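Local coordinates for protein sulfite dehydrogenase (Paracoccus pantotrophus, PDB 2XTS) that oxidises sulfane sulfur bound to a carrier protein of the Sox system, using a molybdenum cofactor and passing electrons to heme c, at residues 121-126 / 263-268. Sequence-based numbering, arbitrary orientation.
Sequences AANGGM and DAKSVI. With 2MO (molybdenum (IV)oxide), chain F.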
ATOM      1  N   ALA A 121      20.915  -7.250  -0.843  1.00  7.88           N
ATOM      2  CA  ALA A 121      22.325  -6.965  -0.711  1.00  7.79           C
ATOM      3  C   ALA A 121      22.954  -6.661  -2.060  1.00  7.28           C
ATOM      4  O   ALA A 121      23.917  -5.871  -2.142  1.00  7.24           O
ATOM      5  CB  ALA A 121      23.035  -8.159  -0.092  1.00  8.40           C
ATOM      6  N   ALA A 122      22.437  -7.325  -3.097  1.00  7.11           N
ATOM      7  CA  ALA A 122      22.948  -7.230  -4.463  1.00  7.55           C
ATOM      8  C   ALA A 122      22.416  -6.040  -5.261  1.00  7.13           C
ATOM      9  O   ALA A 122      22.739  -5.916  -6.432  1.00  7.55           O
ATOM     10  CB  ALA A 122      22.701  -8.550  -5.210  1.00  8.50           C
ATOM     11  N   ASN A 123      21.602  -5.175  -4.650  1.00  6.84           N
ATOM     12  CA  ASN A 123      21.025  -4.053  -5.388  1.00  6.71           C
ATOM     13  C   ASN A 123      22.157  -3.162  -5.921  1.00  7.05           C
ATOM     14  O   ASN A 123      23.040  -2.745  -5.176  1.00  8.19           O
ATOM     15  CB  ASN A 123      20.074  -3.272  -4.489  1.00  6.52           C
ATOM     16  CG  ASN A 123      19.131  -2.375  -5.254  1.00  5.54           C
ATOM     17  OD1 ASN A 123      18.770  -2.650  -6.404  1.00  6.65           O
ATOM     18  ND2 ASN A 123      18.680  -1.316  -4.593  1.00  7.71           N
ATOM     19  N   GLY A 124      22.170  -2.933  -7.230  1.00  7.17           N
ATOM     20  CA  GLY A 124      23.266  -2.195  -7.828  1.00  7.49           C
ATOM     21  C   GLY A 124      24.581  -2.940  -7.992  1.00  8.29           C
ATOM     22  O   GLY A 124      25.592  -2.383  -8.429  1.00  8.38           O
ATOM     23  N   GLY A 125      24.602  -4.220  -7.670  1.00  7.88           N
ATOM     24  CA  GLY A 125      25.857  -4.966  -7.677  1.00  9.11           C
ATOM     25  C   GLY A 125      26.436  -5.116  -9.072  1.00  8.50           C
ATOM     26  O   GLY A 125      27.660  -5.132  -9.254  1.00 10.43           O
ATOM     27  N   MET A 126      25.569  -5.183 -10.072  1.00  8.97           N
ATOM     28  CA  MET A 126      26.007  -5.251 -11.474  1.00  9.26           C
ATOM     29  C   MET A 126      26.703  -3.970 -11.917  1.00  9.48           C
ATOM     30  O   MET A 126      27.305  -3.936 -12.988  1.00 11.86           O
ATOM     31  CB  MET A 126      24.838  -5.582 -12.433  1.00 10.31           C
ATOM     32  CG  MET A 126      23.862  -4.449 -12.718  1.00 10.40           C
ATOM     33  SD  MET A 126      22.795  -3.965 -11.353  1.00 10.30           S
ATOM     34  CE  MET A 126      21.709  -5.412 -11.206  1.00 11.16           C
ATOM     35  N   ASP A 263      23.885   0.568   4.090  1.00  7.42           N
ATOM     36  CA  ASP A 263      24.287   1.947   4.351  1.00  7.17           C
ATOM     37  C   ASP A 263      23.438   2.973   3.575  1.00  7.24           C
ATOM     38  O   ASP A 263      22.730   2.641   2.614  1.00  8.26           O
ATOM     39  CB  ASP A 263      25.771   2.121   4.008  1.00  7.37           C
ATOM     40  CG  ASP A 263      26.697   1.322   4.914  1.00  8.73           C
ATOM     41  OD1 ASP A 263      26.388   1.134   6.108  1.00  9.37           O
ATOM     42  OD2 ASP A 263      27.757   0.902   4.412  1.00  8.45           O
ATOM     43  N   ALA A 264      23.547   4.238   3.982  1.00  7.33           N
ATOM     44  CA  ALA A 264      22.763   5.314   3.384  1.00  7.08           C
ATOM     45  C   ALA A 264      22.942   5.365   1.885  1.00  6.91           C
ATOM     46  O   ALA A 264      24.058   5.286   1.367  1.00  7.61           O
ATOM     47  CB  ALA A 264      23.122   6.662   4.008  1.00  7.99           C
ATOM     48  N   LYS A 265      21.821   5.547   1.191  1.00  6.90           N
ATOM     49  CA  LYS A 265      21.787   5.432  -0.235  1.00  6.72           C
ATOM     50  C   LYS A 265      20.659   6.303  -0.780  1.00  5.94           C
ATOM     51  O   LYS A 265      19.718   6.633  -0.080  1.00  6.59           O
ATOM     52  CB  LYS A 265      21.543   3.960  -0.583  1.00  7.13           C
ATOM     53  CG  LYS A 265      21.728   3.581  -2.020  1.00  6.90           C
ATOM     54  CD  LYS A 265      21.797   2.069  -2.147  1.00  7.54           C
ATOM     55  CE  LYS A 265      21.779   1.599  -3.576  1.00  8.86           C
ATOM     56  NZ  LYS A 265      22.009   0.128  -3.692  1.00  8.53           N
ATOM     57  N   SER A 266      20.741   6.631  -2.052  1.00  6.17           N
ATOM     58  CA  SER A 266      19.692   7.380  -2.728  1.00  6.99           C
ATOM     59  C   SER A 266      19.759   7.184  -4.210  1.00  6.72           C
ATOM     60  O   SER A 266      20.792   6.818  -4.766  1.00  7.31           O
ATOM     61  CB  SER A 266      19.783   8.878  -2.453  1.00  7.31           C
ATOM     62  OG  SER A 266      20.897   9.471  -3.087  1.00  8.20           O
ATOM     63  N   VAL A 267      18.661   7.508  -4.863  1.00  6.88           N
ATOM     64  CA  VAL A 267      18.596   7.532  -6.312  1.00  7.10           C
ATOM     65  C   VAL A 267      17.510   8.494  -6.762  1.00  7.11           C
ATOM     66  O   VAL A 267      16.432   8.531  -6.168  1.00  7.20           O
ATOM     67  CB  VAL A 267      18.380   6.117  -6.948  1.00  7.21           C
ATOM     68  CG1 VAL A 267      17.059   5.468  -6.501  1.00  9.14           C
ATOM     69  CG2 VAL A 267      18.495   6.186  -8.473  1.00  8.73           C
ATOM     70  N   ILE A 268      17.804   9.276  -7.797  1.00  7.38           N
ATOM     71  CA  ILE A 268      16.818  10.079  -8.505  1.00  7.12           C
ATOM     72  C   ILE A 268      16.009   9.153  -9.419  1.00  6.82           C
ATOM     73  O   ILE A 268      16.541   8.524 -10.325  1.00  7.20           O
ATOM     74  CB  ILE A 268      17.506  11.207  -9.299  1.00  7.07           C
ATOM     75  CG1 ILE A 268      18.087  12.231  -8.307  1.00  8.12           C
ATOM     76  CG2 ILE A 268      16.511  11.885 -10.230  1.00  7.67           C
ATOM     77  CD1 ILE A 268      19.109  13.214  -8.926  1.00  9.86           C
TER
HETATM   78 MO   2MO F 501      19.007 -10.625  -1.678  1.00  2.84          MO
HETATM   79  OT1 2MO F 501      19.999 -10.034  -0.305  1.00  3.00           O
HETATM   80  OT2 2MO F 501      20.038 -11.675  -2.971  1.00  3.23           O
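Lys-265 NZ, which reaches across to Asn-123, is gripped by two groups: it forms a salt bridge with Glu-119 OE2 and a hydrogen bond with Asn-370 O. Lys-265 NZ also lies 3.4 Å from the backbone Asn-123 O. Asn-123 ND2 is 3.7 Å from Lys-265 NZ. The lysine sits on strand 265-270, an outermost strand, within this chain, of the antiparallel sheet of the Mo-co dimerisation domain. Residues 121-126 form part of the loop after strand 112-119 in the molybdopterin-binding domain. The contact therefore bridges the two domains of the sulfite oxidase family fold.

The backbones stay well apart, with Asn-123 CA and Lys-265 CA 10.8 Å from each other. One long side chain spans the distance. Lys-265 has CG anti to the backbone N (chi1 -169°), and the rest of the chain is extended, which carries the ammonium to the loop. The Asn-123 and Lys-265 side chains approach at a slant. The two segments bury just 79 Å² between them, though Asn-123 and Lys-265 both lie in the interior.

The Asn-123 amide is held at both ends. ND2 donates to Glu-119 OE2 and Gln-140 O, while OD1 accepts from Met-142 N. These bonds fix which end is oxygen and limit rotation of the amide. Glu-119 OE2 is thus shared by Lys-265 and Asn-123, and the nearby ammonium probably helps to stabilise its negative charge.

A type II turn from Ala-122 to Gly-125 shapes the loop, closed by Gly-125 N to Ala-122 O at 2.8 Å. Gly-124 takes the positive phi (75°) of this turn. At the start of the segment the loop reaches the molybdenum centre. There Ala-121 N donates to the molybdenum oxide oxygen OT1 at 3.0 Å, with an N-H...O angle of 159°.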